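Local coordinates for decapping nuclease RAI1 (Scheffersomyces stipitis, PDB 5BTO), which removes NAD caps from the 5' ends of RNAs, using a divalent metal cation, and also interacts with and stimulates the exoribonuclease RAT1, at residues S85-L94 with V107-R115; N213-I221 with M230-C238. All blocks are in the same frame, centred on the assembly; numbering follows the deposited sequence.

Interaction 1 comes first along the chain and closes before interaction 2 opens; their centres lie about 11 Å apart. Both reach the large mixed sheet of the PD-(D/E)XK nuclease fold. In it strand 111-114 runs parallel to its neighbour 228-235, which in turn pairs antiparallel with 216-225. Interaction 1 lays the start of helix 87-101 on this sheet, and interaction 2 is the hairpin within it. The two touch directly. R115 N lies 2.8 Å from A233 O and R115 NH1 2.6 Å from E235 O, both probable hydrogen bonds. The substrate-binding residues Y114, R115 and E235 are thus brought together, and the metal ligand D237 follows E235 by two residues.

Interaction 1 (S85-L94 with V107-R115); sequences SDMKCLLTAL and VNVDIITYR
Helix 87-94 passes over strand 111-114 at 127° between their N-to-C directions, the two axes approaching to 9.7 Å, with Y114 reaching up to the helix start. This is helix-on-sheet packing in the nuclease fold, and the helix lies on the large mixed sheet. D86 is the N-cap: its OD1 accepts from K88 N, which approaches from above the carboxylate plane at 2.9 Å. The backbone O of D86 accepts a hydrogen bond from the hydroxyl of Y114, a substrate-binding residue. The ring of Y114 sits between two side chains. S85 OG lies over one face, 4.1 Å from CG of Y114, and L90 CD2 lies over the opposite face, 4.1 Å from CE2 of Y114, both offset toward the rim. Further along, the contact is apolar. L90 crosses I112 obliquely, CD2 to CG2 at 4.0 Å. L94 has its CG turned away from its backbone N (chi1 176°), and its two methyls meet different partners. CD2 meets I112 CD1 tip to tip at 3.8 Å, while CD1 packs on V107 CG1. F30 of strand 27-34 also touches L94. The Y114 OH to D86 O bond is 2.8 Å long, the hydroxyl approaching from 44° out of the carbonyl plane.

Interaction 2 (N213-I221 with M230-C238); sequences NYEQYISVI and MLLAGEVDC
The beta hairpin of strands 216-225 and 228-235 ends beside the metal-binding site, where E235 binds substrate and D237 a divalent cation. S219 with G234 and I221 with L232 are antiparallel hydrogen-bonded pairs. G234 N gives to S219 O at 2.8 Å, and I221 N to L232 O at 2.9 Å. I218 with E235 and V220 with A233 are non-hydrogen-bonded pairs on one sheet face, where A233 CB touches both I218 CG2 and V220 CG2. This hairpin belongs to the large mixed sheet of the PD-(D/E)XK fold, between strands 27-34 and 111-114. Past E235, V236 N bonds to Y217 O, and V236 CB packs at the ring edge of Y217, 3.9 Å from CD2. E235 is fully extended, CG opposite its own backbone N (chi1 -173°). I218 CD1 lies against its CB at 3.7 Å. The side chains of E235 and Q216 cross at about a right angle, OE2 3.9 Å from Q216 CG, with amide and carboxylate planes 49° apart. A water donates to E235 OE2 at 2.9 Å and to V236 O, and accepts from Y217 N. An alanine at E235 would probably deprive this water of its carboxylate acceptor and leave Q216 freer to turn.

Interaction 1 (S85-L94 with V107-R115)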
ATOM      1  N   SER A  85     -25.108   2.138  15.012  1.00 40.69           N
ATOM      2  CA  SER A  85     -24.280   3.172  15.625  1.00 39.39           C
ATOM      3  C   SER A  85     -24.800   4.548  15.253  1.00 38.62           C
ATOM      4  O   SER A  85     -25.009   4.844  14.073  1.00 37.23           O
ATOM      5  CB  SER A  85     -22.820   3.033  15.196  1.00 41.39           C
ATOM      6  OG  SER A  85     -22.116   2.155  16.058  1.00 44.75           O
ATOM      7  N   ASP A  86     -24.975   5.391  16.264  1.00 37.58           N
ATOM      8  CA  ASP A  86     -25.692   6.644  16.114  1.00 35.92           C
ATOM      9  C   ASP A  86     -24.828   7.842  16.505  1.00 30.32           C
ATOM     10  O   ASP A  86     -24.526   8.047  17.683  1.00 30.21           O
ATOM     11  CB  ASP A  86     -26.945   6.588  16.991  1.00 39.09           C
ATOM     12  CG  ASP A  86     -27.786   7.839  16.901  1.00 40.99           C
ATOM     13  OD1 ASP A  86     -27.621   8.607  15.931  1.00 40.63           O
ATOM     14  OD2 ASP A  86     -28.627   8.041  17.802  1.00 42.30           O
ATOM     15  N   MET A  87     -24.436   8.643  15.521  1.00 26.97           N
ATOM     16  CA  MET A  87     -23.626   9.812  15.811  1.00 25.29           C
ATOM     17  C   MET A  87     -24.433  10.847  16.609  1.00 24.73           C
ATOM     18  O   MET A  87     -23.862  11.654  17.333  1.00 25.65           O
ATOM     19  CB  MET A  87     -23.067  10.415  14.514  1.00 24.68           C
ATOM     20  CG  MET A  87     -22.103  11.591  14.698  1.00 27.59           C
ATOM     21  SD  MET A  87     -20.579  11.238  15.618  1.00 28.21           S
ATOM     22  CE  MET A  87     -19.877   9.916  14.648  1.00 26.54           C
ATOM     23  N   LYS A  88     -25.759  10.805  16.489  1.00 24.97           N
ATOM     24  CA  LYS A  88     -26.613  11.802  17.130  1.00 26.94           C
ATOM     25  C   LYS A  88     -26.461  11.797  18.650  1.00 25.39           C
ATOM     26  O   LYS A  88     -26.276  12.849  19.276  1.00 25.78           O
ATOM     27  CB  LYS A  88     -28.082  11.572  16.767  1.00 31.64           C
ATOM     28  CG  LYS A  88     -28.374  11.623  15.282  1.00 36.33           C
ATOM     29  CD  LYS A  88     -29.834  11.292  15.005  1.00 39.36           C
ATOM     30  CE  LYS A  88     -30.143  11.372  13.523  1.00 41.40           C
ATOM     31  NZ  LYS A  88     -29.299  10.441  12.718  1.00 41.99           N
ATOM     32  N   CYS A  89     -26.554  10.616  19.250  1.00 24.20           N
ATOM     33  CA  CYS A  89     -26.419  10.520  20.702  1.00 24.03           C
ATOM     34  C   CYS A  89     -24.997  10.862  21.160  1.00 21.47           C
ATOM     35  O   CYS A  89     -24.812  11.526  22.180  1.00 21.46           O
ATOM     36  CB  CYS A  89     -26.886   9.152  21.240  1.00 27.30           C
ATOM     37  SG  CYS A  89     -26.106   7.671  20.541  1.00 30.26           S
ATOM     38  N   LEU A  90     -23.998  10.416  20.406  1.00 19.64           N
ATOM     39  CA  LEU A  90     -22.618  10.787  20.697  1.00 17.66           C
ATOM     40  C   LEU A  90     -22.459  12.312  20.685  1.00 19.31           C
ATOM     41  O   LEU A  90     -21.846  12.892  21.587  1.00 19.98           O
ATOM     42  CB  LEU A  90     -21.647  10.117  19.712  1.00 19.25           C
ATOM     43  CG  LEU A  90     -20.168  10.486  19.850  1.00 18.81           C
ATOM     44  CD1 LEU A  90     -19.699  10.315  21.304  1.00 19.71           C
ATOM     45  CD2 LEU A  90     -19.299   9.655  18.884  1.00 17.94           C
ATOM     46  N   LEU A  91     -23.006  12.966  19.668  1.00 19.88           N
ATOM     47  CA  LEU A  91     -22.899  14.424  19.601  1.00 19.54           C
ATOM     48  C   LEU A  91     -23.668  15.110  20.719  1.00 21.66           C
ATOM     49  O   LEU A  91     -23.252  16.158  21.207  1.00 21.80           O
ATOM     50  CB  LEU A  91     -23.374  14.951  18.250  1.00 21.35           C
ATOM     51  CG  LEU A  91     -22.485  14.476  17.110  1.00 22.09           C
ATOM     52  CD1 LEU A  91     -22.975  15.062  15.798  1.00 22.95           C
ATOM     53  CD2 LEU A  91     -21.035  14.854  17.374  1.00 22.61           C
ATOM     54  N   THR A  92     -24.794  14.533  21.116  1.00 21.31           N
ATOM     55  CA  THR A  92     -25.542  15.085  22.245  1.00 22.49           C
ATOM     56  C   THR A  92     -24.681  15.040  23.512  1.00 22.63           C
ATOM     57  O   THR A  92     -24.576  16.024  24.244  1.00 22.19           O
ATOM     58  CB  THR A  92     -26.872  14.342  22.470  1.00 22.95           C
ATOM     59  OG1 THR A  92     -27.689  14.460  21.294  1.00 26.41           O
ATOM     60  CG2 THR A  92     -27.629  14.930  23.673  1.00 23.05           C
ATOM     61  N   ALA A  93     -24.035  13.904  23.750  1.00 20.61           N
ATOM     62  CA  ALA A  93     -23.184  13.760  24.925  1.00 20.22           C
ATOM     63  C   ALA A  93     -21.955  14.666  24.834  1.00 20.76           C
ATOM     64  O   ALA A  93     -21.529  15.242  25.827  1.00 21.67           O
ATOM     65  CB  ALA A  93     -22.762  12.301  25.097  1.00 20.95           C
ATOM     66  N   LEU A  94     -21.382  14.787  23.636  1.00 21.48           N
ATOM     67  CA  LEU A  94     -20.188  15.610  23.442  1.00 21.20           C
ATOM     68  C   LEU A  94     -20.490  17.089  23.676  1.00 21.68           C
ATOM     69  O   LEU A  94     -19.693  17.818  24.272  1.00 22.64           O
ATOM     70  CB  LEU A  94     -19.623  15.415  22.025  1.00 20.34           C
ATOM     71  CG  LEU A  94     -18.426  16.285  21.654  1.00 19.42           C
ATOM     72  CD1 LEU A  94     -17.231  16.050  22.567  1.00 21.05           C
ATOM     73  CD2 LEU A  94     -18.050  16.026  20.189  1.00 19.47           C
ATOM     74  N   VAL A 107     -13.806  19.866  21.933  1.00 23.71           N
ATOM     75  CA  VAL A 107     -12.847  18.869  22.385  1.00 24.48           C
ATOM     76  C   VAL A 107     -11.625  18.889  21.469  1.00 24.69           C
ATOM     77  O   VAL A 107     -11.745  19.062  20.246  1.00 23.64           O
ATOM     78  CB  VAL A 107     -13.486  17.452  22.431  1.00 25.53           C
ATOM     79  CG1 VAL A 107     -13.940  17.026  21.038  1.00 23.65           C
ATOM     80  CG2 VAL A 107     -12.515  16.426  23.007  1.00 28.75           C
ATOM     81  N   ASN A 108     -10.450  18.706  22.063  1.00 23.73           N
ATOM     82  CA  ASN A 108      -9.199  18.837  21.334  1.00 23.85           C
ATOM     83  C   ASN A 108      -8.762  17.534  20.679  1.00 20.66           C
ATOM     84  O   ASN A 108      -7.818  16.896  21.132  1.00 23.56           O
ATOM     85  CB  ASN A 108      -8.098  19.343  22.262  1.00 28.81           C
ATOM     86  CG  ASN A 108      -6.793  19.581  21.536  1.00 33.80           C
ATOM     87  OD1 ASN A 108      -6.777  20.053  20.397  1.00 35.35           O
ATOM     88  ND2 ASN A 108      -5.687  19.240  22.187  1.00 37.46           N
ATOM     89  N   VAL A 109      -9.464  17.149  19.614  1.00 20.18           N
ATOM     90  CA  VAL A 109      -9.107  15.966  18.826  1.00 17.41           C
ATOM     91  C   VAL A 109      -9.254  16.235  17.336  1.00 17.74           C
ATOM     92  O   VAL A 109      -9.860  17.235  16.929  1.00 19.52           O
ATOM     93  CB  VAL A 109      -9.970  14.733  19.183  1.00 16.74           C
ATOM     94  CG1 VAL A 109      -9.818  14.376  20.661  1.00 17.57           C
ATOM     95  CG2 VAL A 109     -11.435  14.969  18.825  1.00 18.92           C
ATOM     96  N   ASP A 110      -8.696  15.330  16.533  1.00 17.46           N
ATOM     97  CA  ASP A 110      -8.779  15.416  15.080  1.00 17.76           C
ATOM     98  C   ASP A 110      -9.940  14.602  14.533  1.00 16.83           C
ATOM     99  O   ASP A 110     -10.514  14.946  13.498  1.00 17.49           O
ATOM    100  CB  ASP A 110      -7.487  14.898  14.454  1.00 18.78           C
ATOM    101  CG  ASP A 110      -6.273  15.685  14.891  1.00 21.36           C
ATOM    102  OD1 ASP A 110      -6.228  16.896  14.593  1.00 22.68           O
ATOM    103  OD2 ASP A 110      -5.359  15.105  15.519  1.00 23.08           O
ATOM    104  N   ILE A 111     -10.265  13.503  15.216  1.00 15.68           N
ATOM    105  CA  ILE A 111     -11.274  12.567  14.730  1.00 14.51           C
ATOM    106  C   ILE A 111     -12.244  12.190  15.850  1.00 14.00           C
ATOM    107  O   ILE A 111     -11.828  11.966  16.979  1.00 15.51           O
ATOM    108  CB  ILE A 111     -10.618  11.267  14.195  1.00 15.63           C
ATOM    109  CG1 ILE A 111      -9.714  11.555  12.992  1.00 15.80           C
ATOM    110  CG2 ILE A 111     -11.685  10.231  13.816  1.00 17.33           C
ATOM    111  CD1 ILE A 111      -8.813  10.368  12.646  1.00 17.18           C
ATOM    112  N   ILE A 112     -13.530  12.122  15.520  1.00 14.41           N
ATOM    113  CA  ILE A 112     -14.571  11.751  16.482  1.00 15.20           C
ATOM    114  C   ILE A 112     -15.339  10.568  15.894  1.00 15.36           C
ATOM    115  O   ILE A 112     -15.890  10.674  14.804  1.00 15.70           O
ATOM    116  CB  ILE A 112     -15.532  12.940  16.729  1.00 16.80           C
ATOM    117  CG1 ILE A 112     -14.797  14.058  17.477  1.00 17.35           C
ATOM    118  CG2 ILE A 112     -16.800  12.489  17.492  1.00 17.65           C
ATOM    119  CD1 ILE A 112     -15.493  15.417  17.424  1.00 22.29           C
ATOM    120  N   THR A 113     -15.364   9.432  16.596  1.00 13.47           N
ATOM    121  CA  THR A 113     -15.972   8.245  16.018  1.00 12.84           C
ATOM    122  C   THR A 113     -16.262   7.191  17.072  1.00 12.82           C
ATOM    123  O   THR A 113     -16.128   7.453  18.272  1.00 14.59           O
ATOM    124  CB  THR A 113     -15.057   7.661  14.909  1.00 14.66           C
ATOM    125  OG1 THR A 113     -15.755   6.654  14.160  1.00 16.17           O
ATOM    126  CG2 THR A 113     -13.784   7.084  15.506  1.00 14.56           C
ATOM    127  N   TYR A 114     -16.682   6.016  16.619  1.00 14.32           N
ATOM    128  CA  TYR A 114     -16.970   4.889  17.507  1.00 13.12           C
ATOM    129  C   TYR A 114     -15.863   3.832  17.460  1.00 13.21           C
ATOM    130  O   TYR A 114     -15.298   3.531  16.406  1.00 13.91           O
ATOM    131  CB  TYR A 114     -18.304   4.232  17.130  1.00 14.51           C
ATOM    132  CG  TYR A 114     -19.523   4.887  17.735  1.00 16.79           C
ATOM    133  CD1 TYR A 114     -19.921   4.591  19.033  1.00 17.23           C
ATOM    134  CD2 TYR A 114     -20.287   5.783  17.009  1.00 20.79           C
ATOM    135  CE1 TYR A 114     -21.029   5.192  19.592  1.00 19.90           C
ATOM    136  CE2 TYR A 114     -21.406   6.390  17.565  1.00 20.19           C
ATOM    137  CZ  TYR A 114     -21.775   6.085  18.855  1.00 20.69           C
ATOM    138  OH  TYR A 114     -22.884   6.682  19.424  1.00 22.16           O
ATOM    139  N   ARG A 115     -15.602   3.221  18.613  1.00 14.28           N
ATOM    140  CA  ARG A 115     -14.582   2.191  18.734  1.00 17.34           C
ATOM    141  C   ARG A 115     -14.780   1.048  17.762  1.00 16.00           C
ATOM    142  O   ARG A 115     -13.816   0.540  17.208  1.00 16.94           O
ATOM    143  CB  ARG A 115     -14.575   1.610  20.158  1.00 22.91           C
ATOM    144  CG  ARG A 115     -13.874   0.251  20.259  1.00 30.01           C
ATOM    145  CD  ARG A 115     -14.207  -0.515  21.535  1.00 37.86           C
ATOM    146  NE  ARG A 115     -15.551  -1.087  21.553  1.00 38.39           N
ATOM    147  CZ  ARG A 115     -16.276  -1.232  22.658  1.00 40.48           C
ATOM    148  NH1 ARG A 115     -15.787  -0.837  23.828  1.00 40.85           N
ATOM    149  NH2 ARG A 115     -17.489  -1.763  22.597  1.00 42.28           N
TER

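Interaction 2 (N213-I221 with M230-C238)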
ATOM      1  N   ASN A 213     -30.918  -6.557  25.541  1.00 35.03           N
ATOM      2  CA  ASN A 213     -29.794  -5.867  24.915  1.00 35.87           C
ATOM      3  C   ASN A 213     -30.089  -4.390  24.658  1.00 34.95           C
ATOM      4  O   ASN A 213     -29.406  -3.738  23.867  1.00 35.77           O
ATOM      5  CB  ASN A 213     -29.329  -6.581  23.638  1.00 37.56           C
ATOM      6  CG  ASN A 213     -30.327  -6.470  22.503  1.00 41.39           C
ATOM      7  OD1 ASN A 213     -31.423  -5.936  22.667  1.00 43.11           O
ATOM      8  ND2 ASN A 213     -29.940  -6.964  21.333  1.00 43.63           N
ATOM      9  N   TYR A 214     -31.108  -3.871  25.338  1.00 34.72           N
ATOM     10  CA  TYR A 214     -31.401  -2.443  25.312  1.00 33.36           C
ATOM     11  C   TYR A 214     -30.367  -1.665  26.111  1.00 30.85           C
ATOM     12  O   TYR A 214     -29.876  -0.625  25.671  1.00 30.56           O
ATOM     13  CB  TYR A 214     -32.786  -2.164  25.893  1.00 36.51           C
ATOM     14  CG  TYR A 214     -33.909  -2.366  24.912  1.00 40.55           C
ATOM     15  CD1 TYR A 214     -34.362  -3.641  24.601  1.00 42.74           C
ATOM     16  CD2 TYR A 214     -34.520  -1.282  24.294  1.00 42.37           C
ATOM     17  CE1 TYR A 214     -35.394  -3.833  23.702  1.00 44.36           C
ATOM     18  CE2 TYR A 214     -35.555  -1.464  23.390  1.00 44.65           C
ATOM     19  CZ  TYR A 214     -35.987  -2.740  23.100  1.00 45.98           C
ATOM     20  OH  TYR A 214     -37.013  -2.926  22.205  1.00 48.45           O
ATOM     21  N   GLU A 215     -30.039  -2.180  27.291  1.00 27.63           N
ATOM     22  CA  GLU A 215     -29.162  -1.466  28.209  1.00 27.57           C
ATOM     23  C   GLU A 215     -27.723  -1.453  27.719  1.00 24.78           C
ATOM     24  O   GLU A 215     -27.138  -2.505  27.453  1.00 24.16           O
ATOM     25  CB  GLU A 215     -29.243  -2.070  29.615  1.00 27.61           C
ATOM     26  CG  GLU A 215     -30.576  -1.850  30.305  1.00 30.82           C
ATOM     27  CD  GLU A 215     -30.661  -2.568  31.634  1.00 34.98           C
ATOM     28  OE1 GLU A 215     -30.445  -3.796  31.663  1.00 34.93           O
ATOM     29  OE2 GLU A 215     -30.940  -1.901  32.651  1.00 38.64           O
ATOM     30  N   GLN A 216     -27.167  -0.249  27.601  1.00 23.70           N
ATOM     31  CA  GLN A 216     -25.784  -0.057  27.181  1.00 23.81           C
ATOM     32  C   GLN A 216     -25.128   1.035  28.004  1.00 22.53           C
ATOM     33  O   GLN A 216     -25.727   2.085  28.240  1.00 23.28           O
ATOM     34  CB  GLN A 216     -25.711   0.354  25.710  1.00 26.56           C
ATOM     35  CG  GLN A 216     -26.143  -0.697  24.722  1.00 29.05           C
ATOM     36  CD  GLN A 216     -25.943  -0.229  23.296  1.00 35.36           C
ATOM     37  OE1 GLN A 216     -25.912   0.974  23.026  1.00 38.75           O
ATOM     38  NE2 GLN A 216     -25.798  -1.174  22.378  1.00 37.14           N
ATOM     39  N   TYR A 217     -23.888   0.793  28.418  1.00 20.33           N
ATOM     40  CA  TYR A 217     -23.078   1.804  29.090  1.00 17.53           C
ATOM     41  C   TYR A 217     -21.941   2.178  28.147  1.00 17.83           C
ATOM     42  O   TYR A 217     -21.180   1.308  27.704  1.00 16.78           O
ATOM     43  CB  TYR A 217     -22.531   1.256  30.412  1.00 16.01           C
ATOM     44  CG  TYR A 217     -21.567   2.187  31.126  1.00 18.49           C
ATOM     45  CD1 TYR A 217     -22.020   3.340  31.754  1.00 21.19           C
ATOM     46  CD2 TYR A 217     -20.213   1.906  31.183  1.00 22.53           C
ATOM     47  CE1 TYR A 217     -21.148   4.190  32.405  1.00 20.18           C
ATOM     48  CE2 TYR A 217     -19.328   2.751  31.840  1.00 21.17           C
ATOM     49  CZ  TYR A 217     -19.803   3.891  32.448  1.00 20.76           C
ATOM     50  OH  TYR A 217     -18.934   4.727  33.107  1.00 20.48           O
ATOM     51  N   ILE A 218     -21.845   3.458  27.800  1.00 16.27           N
ATOM     52  CA  ILE A 218     -20.901   3.879  26.762  1.00 15.08           C
ATOM     53  C   ILE A 218     -19.865   4.824  27.341  1.00 16.37           C
ATOM     54  O   ILE A 218     -20.210   5.896  27.853  1.00 18.64           O
ATOM     55  CB  ILE A 218     -21.613   4.608  25.598  1.00 17.34           C
ATOM     56  CG1 ILE A 218     -22.796   3.792  25.078  1.00 23.83           C
ATOM     57  CG2 ILE A 218     -20.621   4.929  24.457  1.00 17.60           C
ATOM     58  CD1 ILE A 218     -22.401   2.483  24.448  1.00 25.29           C
ATOM     59  N   SER A 219     -18.603   4.415  27.272  1.00 14.39           N
ATOM     60  CA  SER A 219     -17.495   5.256  27.691  1.00 14.75           C
ATOM     61  C   SER A 219     -16.966   6.026  26.479  1.00 15.37           C
ATOM     62  O   SER A 219     -16.816   5.471  25.390  1.00 16.47           O
ATOM     63  CB  SER A 219     -16.382   4.398  28.305  1.00 16.70           C
ATOM     64  OG  SER A 219     -15.210   5.160  28.558  1.00 16.69           O
ATOM     65  N   VAL A 220     -16.688   7.306  26.665  1.00 14.02           N
ATOM     66  CA  VAL A 220     -16.089   8.099  25.596  1.00 13.60           C
ATOM     67  C   VAL A 220     -14.725   8.596  26.044  1.00 15.03           C
ATOM     68  O   VAL A 220     -14.595   9.263  27.082  1.00 16.18           O
ATOM     69  CB  VAL A 220     -16.976   9.287  25.180  1.00 14.36           C
ATOM     70  CG1 VAL A 220     -16.419   9.929  23.901  1.00 15.17           C
ATOM     71  CG2 VAL A 220     -18.404   8.821  24.964  1.00 16.57           C
ATOM     72  N   ILE A 221     -13.711   8.267  25.251  1.00 15.04           N
ATOM     73  CA  ILE A 221     -12.328   8.457  25.651  1.00 14.36           C
ATOM     74  C   ILE A 221     -11.589   9.347  24.679  1.00 14.21           C
ATOM     75  O   ILE A 221     -11.979   9.470  23.513  1.00 16.28           O
ATOM     76  CB  ILE A 221     -11.572   7.100  25.728  1.00 13.44           C
ATOM     77  CG1 ILE A 221     -11.461   6.456  24.338  1.00 16.25           C
ATOM     78  CG2 ILE A 221     -12.287   6.142  26.686  1.00 16.20           C
ATOM     79  CD1 ILE A 221     -10.446   5.333  24.282  1.00 17.93           C
ATOM     80  N   MET A 230      -7.774  11.380  18.846  1.00 14.59           N
ATOM     81  CA  MET A 230      -9.081  10.821  18.524  1.00 14.15           C
ATOM     82  C   MET A 230      -9.987  10.732  19.745  1.00 15.38           C
ATOM     83  O   MET A 230      -9.523  10.496  20.859  1.00 16.49           O
ATOM     84  CB  MET A 230      -8.919   9.424  17.893  1.00 14.38           C
ATOM     85  CG  MET A 230      -8.041   9.469  16.641  1.00 18.49           C
ATOM     86  SD  MET A 230      -7.662   7.845  15.958  1.00 22.35           S
ATOM     87  CE  MET A 230      -9.236   7.411  15.237  1.00 18.23           C
ATOM     88  N   LEU A 231     -11.276  10.944  19.518  1.00 13.12           N
ATOM     89  CA  LEU A 231     -12.296  10.711  20.532  1.00 13.64           C
ATOM     90  C   LEU A 231     -12.998   9.428  20.104  1.00 15.26           C
ATOM     91  O   LEU A 231     -13.470   9.329  18.959  1.00 15.77           O
ATOM     92  CB  LEU A 231     -13.284  11.885  20.569  1.00 16.72           C
ATOM     93  CG  LEU A 231     -14.268  11.946  21.739  1.00 19.59           C
ATOM     94  CD1 LEU A 231     -13.528  12.225  23.044  1.00 23.43           C
ATOM     95  CD2 LEU A 231     -15.347  12.997  21.541  1.00 20.85           C
ATOM     96  N   LEU A 232     -13.017   8.424  20.980  1.00 13.24           N
ATOM     97  CA  LEU A 232     -13.673   7.156  20.651  1.00 13.18           C
ATOM     98  C   LEU A 232     -14.762   6.821  21.658  1.00 13.33           C
ATOM     99  O   LEU A 232     -14.517   6.824  22.875  1.00 14.50           O
ATOM    100  CB  LEU A 232     -12.681   5.987  20.665  1.00 16.71           C
ATOM    101  CG  LEU A 232     -11.500   5.918  19.716  1.00 19.90           C
ATOM    102  CD1 LEU A 232     -10.806   4.547  19.854  1.00 17.74           C
ATOM    103  CD2 LEU A 232     -11.998   6.141  18.312  1.00 21.47           C
ATOM    104  N   ALA A 233     -15.946   6.490  21.162  1.00 14.15           N
ATOM    105  CA  ALA A 233     -17.034   6.036  22.030  1.00 13.35           C
ATOM    106  C   ALA A 233     -17.138   4.508  21.946  1.00 13.88           C
ATOM    107  O   ALA A 233     -17.096   3.938  20.849  1.00 14.46           O
ATOM    108  CB  ALA A 233     -18.340   6.683  21.610  1.00 14.76           C
ATOM    109  N   GLY A 234     -17.272   3.847  23.094  1.00 14.10           N
ATOM    110  CA  GLY A 234     -17.363   2.403  23.104  1.00 14.63           C
ATOM    111  C   GLY A 234     -18.156   1.844  24.267  1.00 14.51           C
ATOM    112  O   GLY A 234     -18.006   2.301  25.400  1.00 15.77           O
ATOM    113  N   GLU A 235     -18.989   0.844  23.992  1.00 15.69           N
ATOM    114  CA  GLU A 235     -19.689   0.140  25.070  1.00 15.94           C
ATOM    115  C   GLU A 235     -18.711  -0.585  25.980  1.00 15.96           C
ATOM    116  O   GLU A 235     -17.737  -1.192  25.521  1.00 17.06           O
ATOM    117  CB  GLU A 235     -20.722  -0.857  24.531  1.00 18.60           C
ATOM    118  CG  GLU A 235     -21.572  -1.468  25.660  1.00 21.06           C
ATOM    119  CD  GLU A 235     -22.627  -2.447  25.190  1.00 28.72           C
ATOM    120  OE1 GLU A 235     -22.732  -2.666  23.967  1.00 30.24           O
ATOM    121  OE2 GLU A 235     -23.351  -3.006  26.054  1.00 31.89           O
ATOM    122  N   VAL A 236     -18.998  -0.527  27.279  1.00 14.77           N
ATOM    123  CA  VAL A 236     -18.189  -1.171  28.303  1.00 15.46           C
ATOM    124  C   VAL A 236     -19.100  -2.103  29.083  1.00 15.97           C
ATOM    125  O   VAL A 236     -20.215  -1.724  29.461  1.00 17.87           O
ATOM    126  CB  VAL A 236     -17.563  -0.110  29.238  1.00 17.79           C
ATOM    127  CG1 VAL A 236     -17.091  -0.736  30.561  1.00 18.69           C
ATOM    128  CG2 VAL A 236     -16.424   0.637  28.516  1.00 20.06           C
ATOM    129  N   ASP A 237     -18.640  -3.330  29.314  1.00 15.27           N
ATOM    130  CA  ASP A 237     -19.520  -4.352  29.872  1.00 16.98           C
ATOM    131  C   ASP A 237     -19.716  -4.222  31.382  1.00 18.23           C
ATOM    132  O   ASP A 237     -20.837  -4.336  31.869  1.00 21.79           O
ATOM    133  CB  ASP A 237     -19.032  -5.758  29.519  1.00 18.59           C
ATOM    134  CG  ASP A 237     -19.076  -6.024  28.023  1.00 23.14           C
ATOM    135  OD1 ASP A 237     -19.960  -5.442  27.360  1.00 24.65           O
ATOM    136  OD2 ASP A 237     -18.236  -6.799  27.515  1.00 22.65           O
ATOM    137  N   CYS A 238     -18.636  -3.974  32.113  1.00 17.66           N
ATOM    138  CA  CYS A 238     -18.741  -3.877  33.566  1.00 17.12           C
ATOM    139  C   CYS A 238     -17.510  -3.249  34.202  1.00 17.80           C
ATOM    140  O   CYS A 238     -16.500  -3.000  33.544  1.00 17.11           O
ATOM    141  CB  CYS A 238     -18.999  -5.269  34.178  1.00 18.86           C
ATOM    142  SG  CYS A 238     -17.584  -6.366  34.194  1.00 22.90           S
TER
HETATM  143  O   HOH W   1     -22.853  -1.899  28.633  1.00 25.14           O